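Local coordinates for pyruvate kinase (Pseudomonas aeruginosa, PDB 6QXL), which probably catalyses transfer of the phosphoryl group of phosphoenolpyruvate to ADP, giving pyruvate and ATP at the end of glycolysis, and binds glucose-6-phosphate, at residues 119-124 against 137-142; 133-138 against 147-152; 94-99 against 108-113; 70-75 against 193-198. One frame throughout, in Å; residues are numbered along the deposited sequence.

Contact 1. Residues 119-124 against 137-142; sequences CGVGDE and EEVAAD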
loop_
_atom_site.group_PDB
_atom_site.type_symbol
_atom_site.label_atom_id
_atom_site.label_comp_id
_atom_site.label_asym_id
_atom_site.label_seq_id
_atom_site.Cartn_x
_atom_site.Cartn_y
_atom_site.Cartn_z
ATOM N N CYS A 119 -45.515 10.240 17.950
ATOM C CA CYS A 119 -44.792 10.769 19.044
ATOM C C CYS A 119 -45.215 10.244 20.435
ATOM O O CYS A 119 -46.357 9.858 20.594
ATOM C CB CYS A 119 -44.743 12.228 19.031
ATOM S SG CYS A 119 -43.868 12.861 17.620
ATOM N N GLY A 120 -44.224 10.259 21.348
ATOM C CA GLY A 120 -44.399 9.842 22.685
ATOM C C GLY A 120 -43.634 10.760 23.673
ATOM O O GLY A 120 -42.763 11.563 23.299
ATOM N N VAL A 121 -43.984 10.605 24.947
ATOM C CA VAL A 121 -43.371 11.375 25.996
ATOM C C VAL A 121 -41.856 11.192 25.948
ATOM O O VAL A 121 -41.378 10.081 25.807
ATOM C CB VAL A 121 -43.906 10.947 27.398
ATOM C CG1 VAL A 121 -43.302 11.809 28.508
ATOM C CG2 VAL A 121 -45.427 11.001 27.446
ATOM N N GLY A 122 -41.123 12.292 26.010
ATOM C CA GLY A 122 -39.664 12.259 25.909
ATOM C C GLY A 122 -39.109 12.634 24.554
ATOM O O GLY A 122 -38.003 13.096 24.477
ATOM N N ASP A 123 -39.886 12.443 23.488
ATOM C CA ASP A 123 -39.430 12.791 22.132
ATOM C C ASP A 123 -39.041 14.268 22.048
ATOM O O ASP A 123 -39.698 15.112 22.678
ATOM C CB ASP A 123 -40.504 12.488 21.098
ATOM C CG ASP A 123 -40.734 10.971 20.894
ATOM O OD1 ASP A 123 -40.088 10.141 21.569
ATOM O OD2 ASP A 123 -41.607 10.568 20.094
ATOM N N GLU A 124 -37.970 14.582 21.337
ATOM C CA GLU A 124 -37.585 15.965 21.081
ATOM C C GLU A 124 -38.005 16.350 19.676
ATOM O O GLU A 124 -37.740 15.612 18.738
ATOM C CB GLU A 124 -36.064 16.191 21.268
ATOM C CG GLU A 124 -35.595 15.832 22.672
ATOM C CD GLU A 124 -34.253 16.330 23.126
ATOM O OE1 GLU A 124 -33.774 15.797 24.143
ATOM O OE2 GLU A 124 -33.639 17.210 22.485
ATOM N N GLU A 137 -44.018 16.460 26.742
ATOM C CA GLU A 137 -44.295 16.153 28.157
ATOM C C GLU A 137 -45.528 15.274 28.341
ATOM O O GLU A 137 -45.570 14.474 29.270
ATOM C CB GLU A 137 -44.496 17.457 28.947
ATOM C CG GLU A 137 -43.198 18.212 29.328
ATOM C CD GLU A 137 -43.449 19.383 30.251
ATOM O OE1 GLU A 137 -44.575 19.943 30.216
ATOM O OE2 GLU A 137 -42.506 19.806 30.955
ATOM N N GLU A 138 -46.548 15.470 27.503
ATOM C CA GLU A 138 -47.799 14.722 27.587
ATOM C C GLU A 138 -48.346 14.493 26.188
ATOM O O GLU A 138 -48.183 15.330 25.296
ATOM C CB GLU A 138 -48.844 15.473 28.411
ATOM C CG GLU A 138 -48.498 15.654 29.877
ATOM C CD GLU A 138 -49.570 16.405 30.667
ATOM O OE1 GLU A 138 -50.626 16.758 30.147
ATOM O OE2 GLU A 138 -49.319 16.645 31.858
ATOM N N VAL A 139 -48.991 13.347 26.003
ATOM C CA VAL A 139 -49.631 12.995 24.757
ATOM C C VAL A 139 -51.110 12.750 25.045
ATOM O O VAL A 139 -51.446 12.057 26.001
ATOM C CB VAL A 139 -49.002 11.724 24.141
ATOM C CG1 VAL A 139 -49.655 11.379 22.824
ATOM C CG2 VAL A 139 -47.562 11.942 23.895
ATOM N N ALA A 140 -51.963 13.301 24.199
ATOM C CA ALA A 140 -53.394 13.025 24.188
ATOM C C ALA A 140 -53.762 12.575 22.784
ATOM O O ALA A 140 -52.941 12.546 21.902
ATOM C CB ALA A 140 -54.192 14.279 24.585
ATOM N N ALA A 141 -55.022 12.206 22.572
ATOM C CA ALA A 141 -55.428 11.682 21.266
ATOM C C ALA A 141 -55.252 12.701 20.131
ATOM O O ALA A 141 -55.030 12.343 19.000
ATOM C CB ALA A 141 -56.870 11.213 21.310
ATOM N N ASP A 142 -55.358 13.993 20.440
ATOM C CA ASP A 142 -55.383 15.041 19.454
ATOM C C ASP A 142 -54.255 16.093 19.588
ATOM O O ASP A 142 -54.286 17.081 18.858
ATOM C CB ASP A 142 -56.736 15.723 19.500
ATOM C CG ASP A 142 -56.965 16.523 20.797
ATOM O OD1 ASP A 142 -56.413 16.151 21.857
ATOM O OD2 ASP A 142 -57.679 17.565 20.757
#
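V121 lies against E137 and V139, so that the type II beta turn G120-D123 packs on the end of strand 132-139 in the mixed sheet of the pyruvate kinase B domain. E137 comes first and presents its carbonyl: V121 CG1 rests 3.6 Å from E137 O. With chi1 at -177°, CG1 is anti to V121 N and CG2 lies beside that N, on the side of V139. The E137 side chain starts in the opposite direction, and its carboxylate is held by R147 and K91. E138 also starts away from the loop, and its carboxylate pairs with R145. These two glutamates both face R145 in a classic beta bulge, and V121 CG2 comes no nearer to E138 than CA. V139 then turns back toward the loop. Its CG2 is the methyl that does the work, lying 4.0 Å from V121 N and 4.2 Å from V121 CG2, with G120 CA and the carbonyl of C119 alongside. Beyond it D142 bonds to S97 instead. The contact is small and lies at the surface, with only van der Waals touches between these two segments; one residue earlier the backbones of G122 and D123 bond V136. The turn keeps its own shape: D123 N bonds G120 O at 3.0 Å, and D123 OD2, which also pairs with R162, takes G120 N at 2.9 Å from well above its carboxylate plane.

Contact 2. Residues 133-138 against 147-152; sequences VMVVEE and RVLIGG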
loop_
_atom_site.group_PDB
_atom_site.type_symbol
_atom_site.label_atom_id
_atom_site.label_comp_id
_atom_site.label_asym_id
_atom_site.label_seq_id
_atom_site.Cartn_x
_atom_site.Cartn_y
_atom_site.Cartn_z
ATOM N N VAL A 133 -36.377 24.029 19.708
ATOM C CA VAL A 133 -36.404 22.631 20.131
ATOM C C VAL A 133 -37.359 22.479 21.311
ATOM O O VAL A 133 -37.338 23.293 22.244
ATOM C CB VAL A 133 -35.007 22.119 20.552
ATOM C CG1 VAL A 133 -35.068 20.650 20.983
ATOM C CG2 VAL A 133 -34.009 22.308 19.421
ATOM N N MET A 134 -38.182 21.434 21.263
ATOM C CA MET A 134 -39.121 21.136 22.328
ATOM C C MET A 134 -39.073 19.673 22.693
ATOM O O MET A 134 -38.650 18.834 21.884
ATOM C CB MET A 134 -40.535 21.485 21.883
ATOM C CG MET A 134 -40.634 22.862 21.266
ATOM S SD MET A 134 -42.345 23.347 21.289
ATOM C CE MET A 134 -42.302 24.769 20.180
ATOM N N VAL A 135 -39.506 19.377 23.915
ATOM C CA VAL A 135 -39.646 18.003 24.369
ATOM C C VAL A 135 -41.121 17.736 24.698
ATOM O O VAL A 135 -41.794 18.586 25.278
ATOM C CB VAL A 135 -38.721 17.702 25.568
ATOM C CG1 VAL A 135 -39.026 18.625 26.754
ATOM C CG2 VAL A 135 -38.822 16.221 25.970
ATOM N N VAL A 136 -41.597 16.548 24.331
ATOM C CA VAL A 136 -42.984 16.170 24.555
ATOM C C VAL A 136 -43.154 15.748 26.018
ATOM O O VAL A 136 -42.500 14.812 26.484
ATOM C CB VAL A 136 -43.398 15.010 23.625
ATOM C CG1 VAL A 136 -44.826 14.542 23.912
ATOM C CG2 VAL A 136 -43.266 15.423 22.169
ATOM N N GLU A 137 -44.018 16.460 26.742
ATOM C CA GLU A 137 -44.295 16.153 28.157
ATOM C C GLU A 137 -45.528 15.274 28.341
ATOM O O GLU A 137 -45.570 14.474 29.270
ATOM C CB GLU A 137 -44.496 17.457 28.947
ATOM C CG GLU A 137 -43.198 18.212 29.328
ATOM C CD GLU A 137 -43.449 19.383 30.251
ATOM O OE1 GLU A 137 -44.575 19.943 30.216
ATOM O OE2 GLU A 137 -42.506 19.806 30.955
ATOM N N GLU A 138 -46.548 15.470 27.503
ATOM C CA GLU A 138 -47.799 14.722 27.587
ATOM C C GLU A 138 -48.346 14.493 26.188
ATOM O O GLU A 138 -48.183 15.330 25.296
ATOM C CB GLU A 138 -48.844 15.473 28.411
ATOM C CG GLU A 138 -48.498 15.654 29.877
ATOM C CD GLU A 138 -49.570 16.405 30.667
ATOM O OE1 GLU A 138 -50.626 16.758 30.147
ATOM O OE2 GLU A 138 -49.319 16.645 31.858
ATOM N N ARG A 147 -42.632 21.224 26.346
ATOM C CA ARG A 147 -41.832 22.250 26.996
ATOM C C ARG A 147 -40.731 22.692 26.033
ATOM O O ARG A 147 -40.095 21.849 25.376
ATOM C CB ARG A 147 -41.201 21.684 28.279
ATOM C CG ARG A 147 -40.627 22.744 29.191
ATOM C CD ARG A 147 -40.025 22.180 30.458
ATOM N NE ARG A 147 -38.800 21.415 30.231
ATOM C CZ ARG A 147 -38.653 20.087 30.272
ATOM N NH1 ARG A 147 -39.700 19.284 30.500
ATOM N NH2 ARG A 147 -37.463 19.552 30.076
ATOM N N VAL A 148 -40.487 23.995 25.959
ATOM C CA VAL A 148 -39.446 24.525 25.089
ATOM C C VAL A 148 -38.074 24.321 25.743
ATOM O O VAL A 148 -37.844 24.706 26.894
ATOM C CB VAL A 148 -39.677 26.022 24.792
ATOM C CG1 VAL A 148 -38.516 26.617 23.986
ATOM C CG2 VAL A 148 -41.019 26.221 24.084
ATOM N N LEU A 149 -37.177 23.674 25.004
ATOM C CA LEU A 149 -35.789 23.472 25.432
ATOM C C LEU A 149 -34.894 24.593 24.904
ATOM O O LEU A 149 -34.007 25.067 25.615
ATOM C CB LEU A 149 -35.263 22.132 24.947
ATOM C CG LEU A 149 -35.885 20.918 25.659
ATOM C CD1 LEU A 149 -35.188 19.637 25.204
ATOM C CD2 LEU A 149 -35.939 21.025 27.211
ATOM N N ILE A 150 -35.106 24.984 23.649
ATOM C CA ILE A 150 -34.363 26.061 23.027
ATOM C C ILE A 150 -35.368 26.993 22.375
ATOM O O ILE A 150 -36.138 26.583 21.506
ATOM C CB ILE A 150 -33.364 25.525 21.983
ATOM C CG1 ILE A 150 -32.210 24.798 22.707
ATOM C CG2 ILE A 150 -32.827 26.650 21.093
ATOM C CD1 ILE A 150 -31.528 23.726 21.883
ATOM N N GLY A 151 -35.339 28.247 22.807
ATOM C CA GLY A 151 -36.298 29.229 22.368
ATOM C C GLY A 151 -35.961 29.844 21.043
ATOM O O GLY A 151 -34.945 29.559 20.456
ATOM N N GLY A 152 -36.839 30.745 20.616
ATOM C CA GLY A 152 -36.699 31.450 19.364
ATOM C C GLY A 152 -38.045 31.807 18.782
ATOM O O GLY A 152 -39.070 31.601 19.416
#
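V135 fits its CG1 methyl into the hollow between the guanidinium of R147 and the isobutyl end of L149. Its chi1 of 59° sets CG1 between the backbone N and the carbonyl carbon, facing both neighbours: it lies 3.6 Å above the guanidinium plane, toward the rim, and 3.9 Å from L149 CD2. R147 runs alongside V135, and a bend at chi3 (69°) brings its flat end round to this methyl. At the edge of the same group NH1 bonds E137 OE2 at 2.9 Å, in the guanidinium plane but on the anti side of the carboxylate, whose plane is turned 51° from it. At V133 the fit is flank to flank, CG2 lying 3.8 Å from I150 CD1 with both side chains pointing the same way. Here L149 and I150 both face V133, a classic beta bulge that shifts the register by one. V133 O takes both amides, L149 N at 2.8 Å and I150 N at 3.1 Å, from one face of its plane. Past the bulge, V135 and R147 form an antiparallel hydrogen-bonded pair. On the other face, M134 SD is 4.2 Å from V148 CG2, and M134 continues into a core with F92 and F94 of strand 91-95, L127 of strand 124-127 and L86 of strand 83-86. I150, on the V133 and V135 face, packs on M293 of the second subunit.

Contact 3. Residues 94-99 against 108-113; sequences FSTSHA and VGIDYP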
loop_
_atom_site.group_PDB
_atom_site.type_symbol
_atom_site.label_atom_id
_atom_site.label_comp_id
_atom_site.label_asym_id
_atom_site.label_seq_id
_atom_site.Cartn_x
_atom_site.Cartn_y
_atom_site.Cartn_z
ATOM N N PHE A 94 -49.162 21.328 20.122
ATOM C CA PHE A 94 -49.463 21.084 18.723
ATOM C C PHE A 94 -50.769 20.275 18.687
ATOM O O PHE A 94 -50.799 19.174 19.235
ATOM C CB PHE A 94 -48.337 20.302 18.073
ATOM C CG PHE A 94 -47.005 20.980 18.154
ATOM C CD1 PHE A 94 -46.674 21.980 17.266
ATOM C CD2 PHE A 94 -46.082 20.628 19.134
ATOM C CE1 PHE A 94 -45.468 22.625 17.354
ATOM C CE2 PHE A 94 -44.865 21.297 19.212
ATOM C CZ PHE A 94 -44.569 22.291 18.309
ATOM N N SER A 95 -51.822 20.828 18.057
ATOM C CA SER A 95 -53.138 20.210 18.152
ATOM C C SER A 95 -53.788 20.036 16.802
ATOM O O SER A 95 -53.936 21.031 16.015
ATOM C CB SER A 95 -54.096 21.025 19.060
ATOM O OG SER A 95 -55.363 20.387 19.169
ATOM N N THR A 96 -54.294 18.846 16.545
ATOM C CA THR A 96 -55.061 18.580 15.337
ATOM C C THR A 96 -56.449 19.152 15.402
ATOM O O THR A 96 -57.079 19.351 14.373
ATOM C CB THR A 96 -55.168 17.060 15.071
ATOM O OG1 THR A 96 -55.786 16.450 16.172
ATOM C CG2 THR A 96 -53.765 16.449 14.826
ATOM N N SER A 97 -56.947 19.465 16.576
ATOM C CA SER A 97 -58.288 20.046 16.730
ATOM C C SER A 97 -58.259 21.585 16.876
ATOM O O SER A 97 -59.283 22.245 16.892
ATOM C CB SER A 97 -59.035 19.338 17.895
ATOM O OG SER A 97 -58.407 19.541 19.086
ATOM N N HIS A 98 -57.093 22.209 17.013
ATOM C CA HIS A 98 -56.933 23.629 16.910
ATOM C C HIS A 98 -57.051 24.197 15.510
ATOM O O HIS A 98 -56.516 23.651 14.556
ATOM C CB HIS A 98 -55.670 24.110 17.579
ATOM C CG HIS A 98 -55.745 25.571 17.953
ATOM N ND1 HIS A 98 -56.263 25.974 19.171
ATOM C CD2 HIS A 98 -55.327 26.690 17.319
ATOM C CE1 HIS A 98 -56.168 27.281 19.272
ATOM N NE2 HIS A 98 -55.599 27.737 18.173
ATOM N N ALA A 99 -57.772 25.297 15.393
ATOM C CA ALA A 99 -58.043 25.920 14.062
ATOM C C ALA A 99 -56.702 26.353 13.412
ATOM O O ALA A 99 -55.806 26.910 14.064
ATOM C CB ALA A 99 -58.976 27.102 14.222
ATOM N N VAL A 108 -50.623 25.845 18.466
ATOM C CA VAL A 108 -50.817 25.988 17.028
ATOM C C VAL A 108 -51.400 24.681 16.502
ATOM O O VAL A 108 -51.202 23.611 17.085
ATOM C CB VAL A 108 -49.495 26.343 16.297
ATOM C CG1 VAL A 108 -48.489 25.176 16.342
ATOM C CG2 VAL A 108 -49.748 26.764 14.848
ATOM N N GLY A 109 -52.128 24.784 15.409
ATOM C CA GLY A 109 -52.672 23.637 14.743
ATOM C C GLY A 109 -51.697 22.932 13.848
ATOM O O GLY A 109 -50.620 23.456 13.563
ATOM N N ILE A 110 -52.049 21.724 13.430
ATOM C CA ILE A 110 -51.219 20.970 12.504
ATOM C C ILE A 110 -52.122 20.042 11.682
ATOM O O ILE A 110 -53.039 19.355 12.239
ATOM C CB ILE A 110 -50.218 20.141 13.282
ATOM C CG1 ILE A 110 -50.974 19.425 14.420
ATOM C CG2 ILE A 110 -48.996 20.834 13.766
ATOM C CD1 ILE A 110 -50.250 18.359 15.205
ATOM N N ASP A 111 -51.886 20.073 10.366
ATOM C CA ASP A 111 -52.754 19.272 9.474
ATOM C C ASP A 111 -52.301 17.821 9.259
ATOM O O ASP A 111 -52.597 17.226 8.278
ATOM C CB ASP A 111 -52.895 19.978 8.135
ATOM C CG ASP A 111 -54.141 19.548 7.377
ATOM O OD1 ASP A 111 -55.059 18.878 7.946
ATOM O OD2 ASP A 111 -54.191 19.908 6.186
ATOM N N TYR A 112 -51.620 17.203 10.269
ATOM C CA TYR A 112 -51.027 15.921 10.120
ATOM C C TYR A 112 -51.317 15.034 11.346
ATOM O O TYR A 112 -50.617 15.062 12.352
ATOM C CB TYR A 112 -49.541 16.034 9.907
ATOM C CG TYR A 112 -49.109 16.862 8.753
ATOM C CD1 TYR A 112 -49.218 18.236 8.801
ATOM C CD2 TYR A 112 -48.618 16.275 7.600
ATOM C CE1 TYR A 112 -48.868 19.036 7.709
ATOM C CE2 TYR A 112 -48.259 17.034 6.501
ATOM C CZ TYR A 112 -48.333 18.409 6.578
ATOM O OH TYR A 112 -47.984 19.149 5.499
ATOM N N PRO A 113 -52.394 14.221 11.252
ATOM C CA PRO A 113 -52.804 13.439 12.408
ATOM C C PRO A 113 -51.767 12.431 12.900
ATOM O O PRO A 113 -51.590 12.337 14.134
ATOM C CB PRO A 113 -54.033 12.687 11.897
ATOM C CG PRO A 113 -54.552 13.505 10.802
ATOM C CD PRO A 113 -53.372 14.127 10.158
HETATM O O HOH W 1 -53.359 27.154 14.189
#
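V108 and I110 each swing CG1 into the position between backbone N and carbonyl carbon (chi1 68° and 47°), and both thereby reach F94. V108 CG1 comes 3.8 Å from F94 CD1, the ring and the valine meeting at a slant. I110, extended beyond CG1, lays CD1 4.0 Å from F94 CB. Strands 91-95 and 107-109 run parallel here, the latter at the edge of the B-domain sheet. S95 bridges two residues of its neighbour in the usual parallel way: S95 N bonds V108 O at 3.0 Å, in the carbonyl plane, while I110 N reaches S95 O by a weak bond. G109 CA lies between these bonds, 3.2 Å from S95 O in a CA-H...O contact. S95 OG then curls the chain by accepting from S97 N at 3.2 Å, an ST turn. Beyond the turn H98 lies over G109, H98 O standing 3.8 Å from G109 CA. T96 rests CG2 on the CA of P113, with its hydroxyl bonded to D142. A water held by A99 O accepts from G109 N at 2.9 Å, lying in the plane of the H98 ring at its edge. Apolar contacts thus gather round F94 and I110, while the S95 side carries the serine and water bonds. H98 NE2, bonded to the carbonyl of A102, must carry its proton there.

Contact 4. Residues 70-75 against 193-198; sequences QGPKIR and VSFPRD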
loop_
_atom_site.group_PDB
_atom_site.type_symbol
_atom_site.label_atom_id
_atom_site.label_comp_id
_atom_site.label_asym_id
_atom_site.label_seq_id
_atom_site.Cartn_x
_atom_site.Cartn_y
_atom_site.Cartn_z
ATOM N N GLN A 70 -41.183 19.026 -2.708
ATOM C CA GLN A 70 -41.287 19.323 -1.278
ATOM C C GLN A 70 -41.275 18.081 -0.425
ATOM O O GLN A 70 -40.673 18.047 0.632
ATOM C CB GLN A 70 -42.549 20.129 -1.022
ATOM C CG GLN A 70 -42.825 20.391 0.452
ATOM C CD GLN A 70 -44.009 21.283 0.690
ATOM O OE1 GLN A 70 -43.842 22.466 0.783
ATOM N NE2 GLN A 70 -45.229 20.684 0.804
ATOM N N GLY A 71 -41.972 17.047 -0.869
ATOM C CA GLY A 71 -41.966 15.785 -0.119
ATOM C C GLY A 71 -42.962 15.844 1.020
ATOM O O GLY A 71 -43.688 16.855 1.230
ATOM N N PRO A 72 -42.949 14.818 1.886
ATOM C CA PRO A 72 -43.762 14.772 3.092
ATOM C C PRO A 72 -43.104 15.517 4.296
ATOM O O PRO A 72 -42.694 14.970 5.311
ATOM C CB PRO A 72 -43.831 13.306 3.367
ATOM C CG PRO A 72 -42.472 12.779 2.947
ATOM C CD PRO A 72 -42.185 13.584 1.712
ATOM N N LYS A 73 -42.754 16.738 4.010
ATOM C CA LYS A 73 -42.341 17.658 5.055
ATOM C C LYS A 73 -43.570 18.041 5.874
ATOM O O LYS A 73 -44.660 18.341 5.323
ATOM C CB LYS A 73 -41.700 18.878 4.470
ATOM C CG LYS A 73 -40.934 19.694 5.482
ATOM C CD LYS A 73 -40.284 20.921 4.808
ATOM C CE LYS A 73 -39.049 21.411 5.544
ATOM N NZ LYS A 73 -37.861 20.490 5.435
ATOM N N ILE A 74 -43.415 17.901 7.204
ATOM C CA ILE A 74 -44.559 18.139 8.090
ATOM C C ILE A 74 -44.403 19.567 8.590
ATOM O O ILE A 74 -43.356 19.939 9.130
ATOM C CB ILE A 74 -44.546 17.174 9.274
ATOM C CG1 ILE A 74 -44.499 15.721 8.820
ATOM C CG2 ILE A 74 -45.685 17.459 10.196
ATOM C CD1 ILE A 74 -44.025 14.784 9.916
ATOM N N ARG A 75 -45.464 20.363 8.445
ATOM C CA ARG A 75 -45.407 21.759 8.863
ATOM C C ARG A 75 -46.528 22.043 9.854
ATOM O O ARG A 75 -47.575 21.381 9.870
ATOM C CB ARG A 75 -45.526 22.727 7.702
ATOM C CG ARG A 75 -44.873 22.296 6.415
ATOM C CD ARG A 75 -44.854 23.494 5.422
ATOM N NE ARG A 75 -43.860 23.256 4.351
ATOM C CZ ARG A 75 -42.652 23.844 4.239
ATOM N NH1 ARG A 75 -42.221 24.768 5.086
ATOM N NH2 ARG A 75 -41.844 23.467 3.267
ATOM N N VAL A 193 -36.041 14.109 -5.256
ATOM C CA VAL A 193 -37.054 13.545 -4.377
ATOM C C VAL A 193 -36.636 13.763 -2.927
ATOM O O VAL A 193 -35.523 13.429 -2.552
ATOM C CB VAL A 193 -37.221 12.047 -4.655
ATOM C CG1 VAL A 193 -38.241 11.424 -3.719
ATOM C CG2 VAL A 193 -37.630 11.848 -6.093
ATOM N N SER A 194 -37.557 14.301 -2.119
ATOM C CA SER A 194 -37.288 14.534 -0.700
ATOM C C SER A 194 -37.760 13.366 0.138
ATOM O O SER A 194 -38.739 12.687 -0.184
ATOM C CB SER A 194 -37.968 15.801 -0.231
ATOM O OG SER A 194 -37.483 16.940 -0.909
ATOM N N PHE A 195 -36.994 13.111 1.193
ATOM C CA PHE A 195 -37.307 12.116 2.240
ATOM C C PHE A 195 -37.541 10.712 1.744
ATOM O O PHE A 195 -38.330 9.994 2.328
ATOM C CB PHE A 195 -38.554 12.567 3.116
ATOM C CG PHE A 195 -38.328 13.753 3.966
ATOM C CD1 PHE A 195 -37.556 13.774 5.100
ATOM C CD2 PHE A 195 -38.791 15.022 3.498
ATOM C CE1 PHE A 195 -37.287 14.988 5.791
ATOM C CE2 PHE A 195 -38.552 16.215 4.181
ATOM C CZ PHE A 195 -37.850 16.155 5.324
ATOM N N PRO A 196 -36.877 10.260 0.669
ATOM C CA PRO A 196 -37.047 8.853 0.330
ATOM C C PRO A 196 -36.376 7.960 1.352
ATOM O O PRO A 196 -35.371 8.336 1.954
ATOM C CB PRO A 196 -36.344 8.735 -1.027
ATOM C CG PRO A 196 -35.319 9.774 -0.994
ATOM C CD PRO A 196 -35.869 10.899 -0.203
ATOM N N ARG A 197 -36.938 6.773 1.568
ATOM C CA ARG A 197 -36.414 5.800 2.514
ATOM C C ARG A 197 -35.793 4.602 1.825
ATOM O O ARG A 197 -34.870 4.030 2.430
ATOM C CB ARG A 197 -37.526 5.356 3.447
ATOM C CG ARG A 197 -37.742 6.544 4.468
ATOM C CD ARG A 197 -38.764 6.244 5.557
ATOM N NE ARG A 197 -38.615 7.077 6.757
ATOM C CZ ARG A 197 -39.613 7.657 7.471
ATOM N NH1 ARG A 197 -40.850 7.598 7.019
ATOM N NH2 ARG A 197 -39.334 8.377 8.554
ATOM N N ASP A 198 -36.231 4.225 0.646
ATOM C CA ASP A 198 -35.612 3.076 -0.029
ATOM C C ASP A 198 -35.848 3.161 -1.515
ATOM O O ASP A 198 -36.538 4.041 -1.988
ATOM C CB ASP A 198 -36.164 1.742 0.523
ATOM C CG ASP A 198 -37.662 1.665 0.482
ATOM O OD1 ASP A 198 -38.324 2.301 -0.339
ATOM O OD2 ASP A 198 -38.169 0.895 1.300
HETATM O O HOH W 2 -38.458 19.344 1.090
#
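F195 and P72 slide past each other in opposite directions, the flank of the proline ring lying along the stem of the phenylalanine. P72 CG is 3.9 Å from F195 CB, and CD is close to both that carbon and the F195 ring. With chi1 at -68°, CG stands anti to the F195 carbonyl carbon, and the ring is carried on past the proline until CE2 lies 4.1 Å from K73 CB. The lysine side chain then bends at its end (chi4 70°) and comes to about 4 Å from the magnesium ion. P72 is the centre of an inverse gamma turn, closed by a weak bond from K73 N to G71 O. Next to this apolar pair, S194 points its side chain at the glycine corner. S194 CB packs 3.6 Å from Q70 O and 4.0 Å from G71 CA, where the glycine lets the backbones come close. A water gives one bond to Q70 O at 2.6 Å and another to S194 OG at 3.3 Å. The same hydroxyl donates to the carbonyl of L69 and is bonded by K221, which fixes its rotation. Both segments follow neighbouring parallel strands, 64-68 and 190-193, of the TIM barrel, and they meet beside the magnesium held by E223 and D250, with malonate about 5 Å from the side chain of S194: the active-site mouth of a pyruvate kinase barrel.

How the contacts relate
From the N terminus, contact 4 opens first, just after barrel strand 64-68, and closes last, after strand 190-193; the other three nest inside its long loop. Contact 3 closes a short loop within it before contact 1 opens. Contact 2 begins on the stretch where contact 1 ends, the two overlapping at E137 and E138. Contacts 1 to 3 all belong to the mixed sheet of the B domain, joined through D142 to residues 95-97 and through M134 to F94. Contact 4 ties the root of that domain to the barrel, and Y112 of contact 3 packs on K73, I74 and R75 there.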